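Local structure of peptidoglycan D,D-transpeptidase FtsI (Burkholderia pseudomallei, 6HZI) at residues A[133-138]-A[172-177]; A[76-81]-A[225-230]; A[245-250]-A[303-308]. The protein probably cross-links peptidoglycan strands during cell division, as the transpeptidase domain of a penicillin-binding protein of the PBP3 class. All blocks are in the same frame, centred on the assembly; numbering follows the deposited sequence.

Contact 1: A[133-138]-A[172-177]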
ATOM      1  N   MET A 133      -2.205  21.335   2.579  1.00 39.22           N
ATOM      2  CA  MET A 133      -1.650  20.892   3.902  1.00 43.80           C
ATOM      3  C   MET A 133      -0.207  21.372   4.014  1.00 39.00           C
ATOM      4  O   MET A 133       0.409  21.679   2.957  1.00 35.76           O
ATOM      5  CB  MET A 133      -1.687  19.368   4.098  1.00 45.43           C
ATOM      6  CG  MET A 133      -3.087  18.765   4.109  1.00 43.82           C
ATOM      7  SD  MET A 133      -3.173  16.914   4.149  1.00 39.53           S
ATOM      8  CE  MET A 133      -2.634  16.490   2.492  1.00 40.44           C
ATOM      9  N   LYS A 134       0.283  21.500   5.243  1.00 43.64           N
ATOM     10  CA  LYS A 134       1.669  21.995   5.506  1.00 54.82           C
ATOM     11  C   LYS A 134       2.614  20.803   5.514  1.00 49.33           C
ATOM     12  O   LYS A 134       2.202  19.721   5.929  1.00 50.01           O
ATOM     13  CB  LYS A 134       1.776  22.680   6.875  1.00 71.11           C
ATOM     14  CG  LYS A 134       0.921  23.931   7.075  1.00 72.89           C
ATOM     15  CD  LYS A 134       0.683  24.277   8.534  1.00 79.52           C
ATOM     16  CE  LYS A 134      -0.374  25.354   8.707  1.00 94.01           C
ATOM     17  NZ  LYS A 134      -1.226  25.108   9.896  1.00 95.47           N
ATOM     18  N   PRO A 135       3.870  20.955   5.043  1.00 50.82           N
ATOM     19  CA  PRO A 135       4.890  19.902   5.178  1.00 55.72           C
ATOM     20  C   PRO A 135       4.902  19.211   6.556  1.00 51.50           C
ATOM     21  O   PRO A 135       4.975  18.012   6.685  1.00 48.23           O
ATOM     22  CB  PRO A 135       6.191  20.696   4.950  1.00 50.97           C
ATOM     23  CG  PRO A 135       5.788  21.762   3.942  1.00 47.17           C
ATOM     24  CD  PRO A 135       4.385  22.150   4.354  1.00 47.81           C
ATOM     25  N   GLU A 136       4.791  20.003   7.600  1.00 48.93           N
ATOM     26  CA  GLU A 136       4.883  19.465   8.962  1.00 55.80           C
ATOM     27  C   GLU A 136       3.731  18.476   9.142  1.00 46.67           C
ATOM     28  O   GLU A 136       3.932  17.427   9.746  1.00 51.61           O
ATOM     29  CB  GLU A 136       4.927  20.625   9.958  1.00 59.52           C
ATOM     30  CG  GLU A 136       5.026  20.182  11.406  1.00 67.90           C
ATOM     31  CD  GLU A 136       4.933  21.330  12.387  1.00 71.32           C
ATOM     32  OE1 GLU A 136       5.045  22.492  11.955  1.00 73.64           O
ATOM     33  OE2 GLU A 136       4.710  21.057  13.561  1.00 62.21           O
ATOM     34  N   GLU A 137       2.540  18.842   8.705  1.00 49.06           N
ATOM     35  CA  GLU A 137       1.332  18.008   8.898  1.00 49.95           C
ATOM     36  C   GLU A 137       1.570  16.631   8.265  1.00 46.52           C
ATOM     37  O   GLU A 137       1.230  15.644   8.903  1.00 44.52           O
ATOM     38  CB  GLU A 137       0.128  18.696   8.271  1.00 50.50           C
ATOM     39  CG  GLU A 137      -0.433  19.807   9.127  1.00 47.29           C
ATOM     40  CD  GLU A 137      -1.533  20.618   8.463  1.00 42.66           C
ATOM     41  OE1 GLU A 137      -1.523  20.775   7.220  1.00 44.93           O
ATOM     42  OE2 GLU A 137      -2.405  21.066   9.192  1.00 39.29           O
ATOM     43  N   MET A 138       2.179  16.618   7.088  1.00 38.44           N
ATOM     44  CA  MET A 138       2.341  15.438   6.219  1.00 46.22           C
ATOM     45  C   MET A 138       3.476  14.587   6.790  1.00 44.88           C
ATOM     46  O   MET A 138       3.280  13.349   6.926  1.00 43.22           O
ATOM     47  CB  MET A 138       2.624  15.860   4.769  1.00 43.35           C
ATOM     48  CG  MET A 138       1.349  16.344   4.058  1.00 49.00           C
ATOM     49  SD  MET A 138       1.556  16.700   2.311  1.00 52.61           S
ATOM     50  CE  MET A 138       2.399  15.240   1.699  1.00 65.17           C
ATOM     51  N   ILE A 172       7.465  21.551  -4.426  1.00 44.10           N
ATOM     52  CA  ILE A 172       7.505  20.473  -5.460  1.00 45.22           C
ATOM     53  C   ILE A 172       7.854  19.090  -4.837  1.00 53.47           C
ATOM     54  O   ILE A 172       7.535  18.033  -5.446  1.00 46.88           O
ATOM     55  CB  ILE A 172       8.506  20.877  -6.553  1.00 40.95           C
ATOM     56  CG1 ILE A 172       8.512  19.926  -7.746  1.00 48.11           C
ATOM     57  CG2 ILE A 172       9.912  20.979  -6.001  1.00 44.20           C
ATOM     58  CD1 ILE A 172       7.139  19.655  -8.357  1.00 57.54           C
ATOM     59  N   GLU A 173       8.550  19.046  -3.701  1.00 51.41           N
ATOM     60  CA  GLU A 173       8.861  17.771  -3.014  1.00 55.96           C
ATOM     61  C   GLU A 173       7.615  17.299  -2.250  1.00 47.79           C
ATOM     62  O   GLU A 173       7.318  16.111  -2.309  1.00 42.16           O
ATOM     63  CB  GLU A 173      10.096  17.959  -2.136  1.00 61.49           C
ATOM     64  CG  GLU A 173      11.362  18.016  -2.971  1.00 67.72           C
ATOM     65  CD  GLU A 173      12.485  18.876  -2.423  1.00 69.07           C
ATOM     66  OE1 GLU A 173      12.252  19.646  -1.456  1.00 68.94           O
ATOM     67  OE2 GLU A 173      13.585  18.766  -2.965  1.00 70.66           O
ATOM     68  N   GLN A 174       6.931  18.196  -1.542  1.00 38.17           N
ATOM     69  CA  GLN A 174       5.581  17.919  -1.011  1.00 43.23           C
ATOM     70  C   GLN A 174       4.726  17.322  -2.143  1.00 41.78           C
ATOM     71  O   GLN A 174       4.008  16.365  -1.925  1.00 41.93           O
ATOM     72  CB  GLN A 174       4.941  19.188  -0.447  1.00 45.98           C
ATOM     73  CG  GLN A 174       3.628  18.898   0.269  1.00 47.51           C
ATOM     74  CD  GLN A 174       3.159  20.067   1.089  1.00 48.82           C
ATOM     75  OE1 GLN A 174       3.954  20.917   1.423  1.00 58.48           O
ATOM     76  NE2 GLN A 174       1.876  20.124   1.428  1.00 44.35           N
ATOM     77  N   ALA A 175       4.820  17.853  -3.350  1.00 43.26           N
ATOM     78  CA  ALA A 175       3.984  17.357  -4.455  1.00 45.08           C
ATOM     79  C   ALA A 175       4.404  15.922  -4.726  1.00 43.80           C
ATOM     80  O   ALA A 175       3.535  15.051  -4.671  1.00 46.36           O
ATOM     81  CB  ALA A 175       4.138  18.214  -5.691  1.00 46.63           C
ATOM     82  N   THR A 176       5.687  15.708  -5.062  1.00 46.20           N
ATOM     83  CA  THR A 176       6.205  14.382  -5.488  1.00 43.92           C
ATOM     84  C   THR A 176       5.858  13.400  -4.363  1.00 45.98           C
ATOM     85  O   THR A 176       5.399  12.311  -4.668  1.00 42.85           O
ATOM     86  CB  THR A 176       7.704  14.369  -5.817  1.00 39.94           C
ATOM     87  OG1 THR A 176       8.405  14.815  -4.648  1.00 49.21           O
ATOM     88  CG2 THR A 176       8.034  15.205  -7.036  1.00 41.96           C
ATOM     89  N   MET A 177       6.013  13.805  -3.103  1.00 43.35           N
ATOM     90  CA  MET A 177       5.786  12.874  -1.979  1.00 47.79           C
ATOM     91  C   MET A 177       4.287  12.530  -1.886  1.00 44.94           C
ATOM     92  O   MET A 177       3.949  11.347  -1.520  1.00 36.24           O
ATOM     93  CB  MET A 177       6.315  13.474  -0.680  1.00 46.83           C
ATOM     94  CG  MET A 177       7.830  13.307  -0.494  1.00 44.98           C
ATOM     95  SD  MET A 177       8.246  13.978   1.150  1.00 47.58           S
ATOM     96  CE  MET A 177       9.129  15.447   0.630  1.00 54.14           C
TER
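Gln-174 runs its side chain out from helix 171-178 and lays it across Met-138 and Pro-135 at about a right angle to each. With CG anti to the backbone N (chi1 -173°) and the chain extended beyond it, the amide is carried all the way to the start of helix 135-144. There NE2 donates to Met-133 O at 2.6 Å; Met-133 O lies in the amide plane of Gln-174, but NE2 stands above the carbonyl plane of Met-133, 52° out of it and not on a lone pair. Ala-130 O is a second, weak acceptor for the same NE2. The other end of the amide meets carbon: OE1 lies 3.2 Å from Pro-135 CD and equally near CG of that ring. Met-138, bent at chi3, brings SD against the stem of the glutamine, 3.6 Å from Gln-174 CG, so a buried polar group is bordered by sulfur and proline. Behind the bonded carbonyl, Lys-134 N gives a nearly straight bond to Glu-137 OE1, 2.8 Å long, and Glu-137 OE2 is salt-bridged to Arg-82. This is a proline-started helix N-terminus whose N-cap N-H is held by the glutamate three residues on, tied by a glutamine to another helix of the transpeptidase domain.

Contact 2: A[76-81]-A[225-230]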
ATOM      1  N   LEU A  76      -5.018  11.973   5.154  1.00 31.85           N
ATOM      2  CA  LEU A  76      -4.646  13.129   6.001  1.00 35.62           C
ATOM      3  C   LEU A  76      -5.610  14.272   5.705  1.00 37.72           C
ATOM      4  O   LEU A  76      -6.164  14.865   6.655  1.00 39.50           O
ATOM      5  CB  LEU A  76      -3.178  13.499   5.778  1.00 35.66           C
ATOM      6  CG  LEU A  76      -2.663  14.571   6.731  1.00 37.94           C
ATOM      7  CD1 LEU A  76      -2.939  14.188   8.185  1.00 38.51           C
ATOM      8  CD2 LEU A  76      -1.186  14.840   6.489  1.00 36.39           C
ATOM      9  N   ALA A  77      -5.864  14.522   4.429  1.00 35.76           N
ATOM     10  CA  ALA A  77      -6.675  15.671   3.994  1.00 37.86           C
ATOM     11  C   ALA A  77      -8.108  15.486   4.536  1.00 36.56           C
ATOM     12  O   ALA A  77      -8.711  16.465   5.032  1.00 39.13           O
ATOM     13  CB  ALA A  77      -6.588  15.816   2.489  1.00 37.50           C
ATOM     14  N   LEU A  78      -8.652  14.282   4.466  1.00 33.89           N
ATOM     15  CA  LEU A  78      -9.966  13.996   5.072  1.00 33.40           C
ATOM     16  C   LEU A  78      -9.884  14.256   6.571  1.00 41.04           C
ATOM     17  O   LEU A  78     -10.846  14.885   7.120  1.00 45.30           O
ATOM     18  CB  LEU A  78     -10.291  12.540   4.848  1.00 30.34           C
ATOM     19  CG  LEU A  78     -10.736  12.190   3.447  1.00 35.75           C
ATOM     20  CD1 LEU A  78     -10.865  10.675   3.306  1.00 39.48           C
ATOM     21  CD2 LEU A  78     -12.058  12.855   3.101  1.00 36.41           C
ATOM     22  N   ASP A  79      -8.826  13.750   7.223  1.00 42.41           N
ATOM     23  CA  ASP A  79      -8.741  13.730   8.716  1.00 48.10           C
ATOM     24  C   ASP A  79      -8.588  15.174   9.259  1.00 43.55           C
ATOM     25  O   ASP A  79      -9.142  15.461  10.351  1.00 42.50           O
ATOM     26  CB  ASP A  79      -7.657  12.769   9.212  1.00 51.00           C
ATOM     27  CG  ASP A  79      -7.960  12.116  10.574  1.00 51.37           C
ATOM     28  OD1 ASP A  79      -9.183  12.074  11.041  1.00 89.46           O
ATOM     29  OD2 ASP A  79      -6.939  11.920  11.255  1.00 66.45           O
ATOM     30  N   LEU A  80      -7.926  16.056   8.501  1.00 40.22           N
ATOM     31  CA  LEU A  80      -7.765  17.500   8.819  1.00 43.24           C
ATOM     32  C   LEU A  80      -8.976  18.318   8.336  1.00 40.11           C
ATOM     33  O   LEU A  80      -8.869  19.555   8.332  1.00 48.21           O
ATOM     34  CB  LEU A  80      -6.469  18.002   8.159  1.00 41.83           C
ATOM     35  CG  LEU A  80      -5.167  17.458   8.751  1.00 42.89           C
ATOM     36  CD1 LEU A  80      -3.969  18.029   8.002  1.00 41.97           C
ATOM     37  CD2 LEU A  80      -5.063  17.754  10.259  1.00 41.52           C
ATOM     38  N   HIS A  81     -10.049  17.688   7.872  1.00 36.39           N
ATOM     39  CA  HIS A  81     -11.223  18.394   7.298  1.00 40.34           C
ATOM     40  C   HIS A  81     -10.804  19.428   6.236  1.00 40.14           C
ATOM     41  O   HIS A  81     -11.506  20.430   6.088  1.00 43.20           O
ATOM     42  CB  HIS A  81     -12.018  19.103   8.415  1.00 46.96           C
ATOM     43  CG  HIS A  81     -12.408  18.227   9.541  1.00 43.56           C
ATOM     44  ND1 HIS A  81     -13.232  17.171   9.382  1.00 59.88           N
ATOM     45  CD2 HIS A  81     -12.060  18.220  10.827  1.00 47.85           C
ATOM     46  CE1 HIS A  81     -13.347  16.526  10.519  1.00 60.83           C
ATOM     47  NE2 HIS A  81     -12.627  17.146  11.414  1.00 47.27           N
ATOM     48  N   PRO A 225     -11.825   7.128  12.758  1.00 50.64           N
ATOM     49  CA  PRO A 225     -12.431   5.953  12.136  1.00 46.07           C
ATOM     50  C   PRO A 225     -13.184   6.287  10.851  1.00 43.61           C
ATOM     51  O   PRO A 225     -13.194   5.425   9.987  1.00 49.96           O
ATOM     52  CB  PRO A 225     -13.405   5.395  13.216  1.00 43.61           C
ATOM     53  CG  PRO A 225     -12.891   5.968  14.527  1.00 43.00           C
ATOM     54  CD  PRO A 225     -12.277   7.315  14.154  1.00 51.91           C
ATOM     55  N   THR A 226     -13.849   7.450  10.788  1.00 47.62           N
ATOM     56  CA  THR A 226     -14.657   7.860   9.603  1.00 48.55           C
ATOM     57  C   THR A 226     -13.680   8.083   8.443  1.00 40.83           C
ATOM     58  O   THR A 226     -14.020   7.631   7.336  1.00 39.72           O
ATOM     59  CB  THR A 226     -15.552   9.088   9.828  1.00 53.03           C
ATOM     60  OG1 THR A 226     -16.209   8.787  11.044  1.00 51.30           O
ATOM     61  CG2 THR A 226     -16.589   9.334   8.736  1.00 48.69           C
ATOM     62  N   THR A 227     -12.483   8.611   8.729  1.00 34.80           N
ATOM     63  CA  THR A 227     -11.427   8.807   7.714  1.00 40.13           C
ATOM     64  C   THR A 227     -11.128   7.427   7.107  1.00 38.60           C
ATOM     65  O   THR A 227     -11.058   7.314   5.883  1.00 42.41           O
ATOM     66  CB  THR A 227     -10.211   9.561   8.269  1.00 37.98           C
ATOM     67  OG1 THR A 227     -10.595  10.883   8.608  1.00 36.79           O
ATOM     68  CG2 THR A 227      -9.096   9.709   7.256  1.00 37.31           C
ATOM     69  N   ALA A 228     -11.099   6.389   7.920  1.00 37.17           N
ATOM     70  CA  ALA A 228     -10.549   5.084   7.519  1.00 37.33           C
ATOM     71  C   ALA A 228     -11.613   4.361   6.723  1.00 34.87           C
ATOM     72  O   ALA A 228     -11.301   3.767   5.696  1.00 37.99           O
ATOM     73  CB  ALA A 228     -10.086   4.304   8.729  1.00 41.44           C
ATOM     74  N   ARG A 229     -12.852   4.424   7.167  1.00 40.45           N
ATOM     75  CA  ARG A 229     -13.954   3.761   6.417  1.00 42.05           C
ATOM     76  C   ARG A 229     -14.017   4.377   5.013  1.00 40.46           C
ATOM     77  O   ARG A 229     -14.293   3.678   4.022  1.00 37.42           O
ATOM     78  CB  ARG A 229     -15.281   3.957   7.160  1.00 48.80           C
ATOM     79  CG  ARG A 229     -15.373   3.160   8.454  1.00 57.17           C
ATOM     80  CD  ARG A 229     -16.700   3.286   9.170  1.00 64.35           C
ATOM     81  NE  ARG A 229     -16.392   3.167  10.585  1.00 77.51           N
ATOM     82  CZ  ARG A 229     -16.529   4.136  11.484  1.00 79.27           C
ATOM     83  NH1 ARG A 229     -17.047   5.304  11.146  1.00 82.75           N
ATOM     84  NH2 ARG A 229     -16.175   3.924  12.739  1.00 85.80           N
ATOM     85  N   GLU A 230     -13.845   5.698   4.937  1.00 37.94           N
ATOM     86  CA  GLU A 230     -14.002   6.427   3.661  1.00 35.83           C
ATOM     87  C   GLU A 230     -12.881   6.074   2.691  1.00 34.21           C
ATOM     88  O   GLU A 230     -13.157   5.959   1.474  1.00 39.78           O
ATOM     89  CB  GLU A 230     -14.125   7.900   4.018  1.00 38.27           C
ATOM     90  CG  GLU A 230     -15.541   8.115   4.444  1.00 39.84           C
ATOM     91  CD  GLU A 230     -15.777   9.500   4.862  1.00 42.98           C
ATOM     92  OE1 GLU A 230     -14.728  10.213   5.037  1.00 46.75           O
ATOM     93  OE2 GLU A 230     -16.985   9.826   4.972  1.00 52.27           O
TER
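Asp-79 and Thr-227 supply the polar part of this contact, their side chains crossing at about a right angle where Asp-79 CA and Thr-227 CA are 5.7 Å apart. Thr-227 OG1 donates to Asp-79 OD1 at 3.1 Å, reaching the carboxylate on its anti side and 35° out of its plane. The same OD1 also accepts from Ser-224 N, just before helix 225-238, so two donors from one chain segment grip a single oxygen and hold the carboxylate against the start of that helix. Ser-224 OG in turn accepts from Thr-227 N.

The apolar part is built on the methyl of Thr-227. With CG2 anti to the backbone N, the methyl faces helix 70-79, 3.9 Å from both Leu-78 CB and Asp-79 CB. Further along helix 225-238, Glu-230 OE1 stands 4.2 Å from Leu-78 CD2, a looser approach, while Leu-78 also packs on Val-231 and Met-234 of helix 225-238 and on Pro-85.

Beyond the contact, the backbone of 76-81 closes helix 70-79. His-81 N bonds to Leu-78 O at 3.0 Å and Arg-82 N to Ala-77 O, with His-81 at positive phi. Asp-79 sits in the last turn of a helix that ends in a Schellman motif, where it meets the first turn of helix 225-238.

Contact 3: A[245-250]-A[303-308]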
ATOM      1  N   SER A 245      -6.827  -0.666 -11.036  1.00 40.42           N
ATOM      2  CA  SER A 245      -6.334  -2.044 -10.734  1.00 43.48           C
ATOM      3  C   SER A 245      -7.460  -3.072 -10.743  1.00 41.69           C
ATOM      4  O   SER A 245      -7.581  -3.809  -9.792  1.00 44.71           O
ATOM      5  CB  SER A 245      -5.582  -2.096  -9.424  1.00 41.41           C
ATOM      6  OG  SER A 245      -4.506  -1.169  -9.430  1.00 41.68           O
ATOM      7  N   PRO A 246      -8.251  -3.235 -11.825  1.00 42.05           N
ATOM      8  CA  PRO A 246      -9.280  -4.287 -11.880  1.00 41.41           C
ATOM      9  C   PRO A 246      -8.727  -5.731 -11.797  1.00 39.06           C
ATOM     10  O   PRO A 246      -9.443  -6.623 -11.346  1.00 37.40           O
ATOM     11  CB  PRO A 246      -9.925  -4.046 -13.258  1.00 37.33           C
ATOM     12  CG  PRO A 246      -8.803  -3.439 -14.059  1.00 39.23           C
ATOM     13  CD  PRO A 246      -8.119  -2.495 -13.091  1.00 37.71           C
ATOM     14  N   ASN A 247      -7.453  -5.910 -12.160  1.00 44.06           N
ATOM     15  CA  ASN A 247      -6.691  -7.193 -12.125  1.00 50.93           C
ATOM     16  C   ASN A 247      -6.358  -7.603 -10.668  1.00 50.66           C
ATOM     17  O   ASN A 247      -5.750  -8.671 -10.460  1.00 48.59           O
ATOM     18  CB  ASN A 247      -5.433  -7.106 -13.012  1.00 62.81           C
ATOM     19  CG  ASN A 247      -5.724  -6.915 -14.504  1.00 88.86           C
ATOM     20  OD1 ASN A 247      -6.825  -7.206 -15.004  1.00 91.78           O
ATOM     21  ND2 ASN A 247      -4.728  -6.437 -15.249  1.00 99.06           N
ATOM     22  N   ALA A 248      -6.746  -6.803  -9.677  1.00 43.93           N
ATOM     23  CA  ALA A 248      -6.606  -7.138  -8.246  1.00 41.22           C
ATOM     24  C   ALA A 248      -7.900  -7.766  -7.729  1.00 40.73           C
ATOM     25  O   ALA A 248      -7.896  -8.209  -6.586  1.00 40.13           O
ATOM     26  CB  ALA A 248      -6.237  -5.905  -7.446  1.00 39.81           C
ATOM     27  N   ALA A 249      -8.987  -7.737  -8.505  1.00 42.20           N
ATOM     28  CA  ALA A 249     -10.322  -8.180  -8.042  1.00 40.63           C
ATOM     29  C   ALA A 249     -10.212  -9.634  -7.605  1.00 39.40           C
ATOM     30  O   ALA A 249      -9.354 -10.369  -8.179  1.00 36.67           O
ATOM     31  CB  ALA A 249     -11.363  -8.010  -9.124  1.00 41.15           C
ATOM     32  N   VAL A 250     -11.026 -10.037  -6.637  1.00 40.04           N
ATOM     33  CA  VAL A 250     -10.971 -11.433  -6.125  1.00 44.02           C
ATOM     34  C   VAL A 250     -12.363 -12.021  -6.259  1.00 46.26           C
ATOM     35  O   VAL A 250     -13.289 -11.637  -5.542  1.00 43.57           O
ATOM     36  CB  VAL A 250     -10.447 -11.548  -4.680  1.00 42.24           C
ATOM     37  CG1 VAL A 250     -10.500 -12.981  -4.198  1.00 40.30           C
ATOM     38  CG2 VAL A 250      -9.029 -11.018  -4.547  1.00 42.76           C
ATOM     39  N   GLY A 303       3.078  -9.914 -20.190  1.00106.24           N
ATOM     40  CA  GLY A 303       1.945 -10.617 -20.842  1.00 92.95           C
ATOM     41  C   GLY A 303       0.690  -9.751 -20.907  1.00 90.24           C
ATOM     42  O   GLY A 303       0.840  -8.581 -21.302  1.00 80.04           O
ATOM     43  N   HIS A 304      -0.476 -10.276 -20.482  1.00103.61           N
ATOM     44  CA  HIS A 304      -1.815  -9.599 -20.465  1.00118.94           C
ATOM     45  C   HIS A 304      -1.945  -8.556 -19.343  1.00119.16           C
ATOM     46  O   HIS A 304      -2.953  -7.814 -19.368  1.00117.81           O
ATOM     47  CB  HIS A 304      -2.985 -10.588 -20.274  1.00120.48           C
ATOM     48  CG  HIS A 304      -3.079 -11.648 -21.320  1.00135.54           C
ATOM     49  ND1 HIS A 304      -3.563 -11.398 -22.595  1.00151.38           N
ATOM     50  CD2 HIS A 304      -2.759 -12.959 -21.289  1.00132.64           C
ATOM     51  CE1 HIS A 304      -3.529 -12.507 -23.308  1.00137.30           C
ATOM     52  NE2 HIS A 304      -3.039 -13.480 -22.527  1.00137.99           N
ATOM     53  N   PHE A 305      -1.021  -8.527 -18.371  1.00117.47           N
ATOM     54  CA  PHE A 305      -1.076  -7.641 -17.173  1.00101.92           C
ATOM     55  C   PHE A 305      -0.173  -6.415 -17.377  1.00 93.00           C
ATOM     56  O   PHE A 305      -0.389  -5.459 -16.612  1.00 86.13           O
ATOM     57  CB  PHE A 305      -0.742  -8.444 -15.908  1.00 92.05           C
ATOM     58  CG  PHE A 305      -1.673  -9.609 -15.634  1.00 92.82           C
ATOM     59  CD1 PHE A 305      -3.055  -9.414 -15.553  1.00 90.77           C
ATOM     60  CD2 PHE A 305      -1.186 -10.904 -15.446  1.00 87.22           C
ATOM     61  CE1 PHE A 305      -3.920 -10.473 -15.287  1.00 85.47           C
ATOM     62  CE2 PHE A 305      -2.049 -11.961 -15.175  1.00 84.49           C
ATOM     63  CZ  PHE A 305      -3.414 -11.745 -15.093  1.00 87.75           C
ATOM     64  N   GLY A 306       0.728  -6.442 -18.383  1.00 88.45           N
ATOM     65  CA  GLY A 306       1.693  -5.379 -18.758  1.00 81.94           C
ATOM     66  C   GLY A 306       2.716  -5.109 -17.652  1.00 87.47           C
ATOM     67  O   GLY A 306       3.543  -6.022 -17.367  1.00 81.93           O
ATOM     68  N   GLY A 307       2.644  -3.910 -17.043  1.00 80.35           N
ATOM     69  CA  GLY A 307       3.395  -3.467 -15.845  1.00 70.79           C
ATOM     70  C   GLY A 307       2.723  -3.813 -14.509  1.00 67.10           C
ATOM     71  O   GLY A 307       3.457  -3.885 -13.521  1.00 70.37           O
ATOM     72  N   GLN A 308       1.393  -4.015 -14.471  1.00 67.21           N
ATOM     73  CA  GLN A 308       0.540  -4.252 -13.260  1.00 71.69           C
ATOM     74  C   GLN A 308       0.486  -5.755 -12.909  1.00 63.89           C
ATOM     75  O   GLN A 308      -0.638  -6.366 -12.978  1.00 56.35           O
ATOM     76  CB  GLN A 308      -0.882  -3.712 -13.496  1.00 86.78           C
ATOM     77  CG  GLN A 308      -1.018  -2.185 -13.472  1.00100.31           C
ATOM     78  CD  GLN A 308      -0.957  -1.591 -12.073  1.00103.81           C
ATOM     79  OE1 GLN A 308      -1.550  -2.119 -11.125  1.00123.31           O
ATOM     80  NE2 GLN A 308      -0.254  -0.475 -11.946  1.00112.83           N
TER
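Phe-305 is the first residue of 303-308 to meet the other segment, and it does so with the rim of its ring. Asn-247 ND2 comes in at that edge, near the ring plane, 3.4 Å from Phe-305 CD1, with Asn-247 CG following at 3.8 Å from the same carbon. Amide and ring are turned 72° apart, which rules out a flat stack of the two groups, and a nitrogen at the ring edge is not an amide-pi arrangement either. Chi1 of -60° sets the phenylalanine CG anti to its carbonyl carbon and swings the ring toward Asn-247; Pro-312 of helix 310-324 touches both side chains, and Phe-29 also packs on the ring.

Gly-306 and Gly-307 then carry the chain round a type II' beta turn, closed by the bond from Gln-308 N to Phe-305 O at 3.1 Å. Gly-306 takes the positive phi that this turn needs at its first central position.

The turn delivers Gln-308 back to the other segment. Its side chain, bent at chi2 (-75°), brings OE1 within 3.5 Å of Ser-245 OG, a polar approach that is not a hydrogen bond; OE1 is satisfied elsewhere. Gln-308 NE2 is bonded to Ser-259 OG.

The two loops thus meet through one amide-to-ring-edge contact and one non-bonded polar approach, while the firmer polar tie runs from Gln-308 to strand 256-266.

How the contacts relate
Contacts 1 and 2 are neighbours, their centres 17 Å apart, and meet at helix 70-79, which carries 76-81 and packs against 133-138: Leu-76 packs against Met-133 and Met-138, with Met-133 SD 3.5 Å from Leu-76 CG, and Leu-80 CD1 lies 3.6 Å from Glu-137 CD. Contact 3 stands apart, centred 30 Å from contact 1 and 28 Å from contact 2, with nearest atoms about 16 Å away in both cases. The side chain of Ser-245 in contact 3 lies near, without touching, residues of the probable catalytic centre: Ser-67 and Lys-70 fit the SxxK pattern, and Lys-258 begins a KSG sequence of the K(T/S)G type. Lys-70 opens helix 70-79, whose C-terminal end takes part in contact 2.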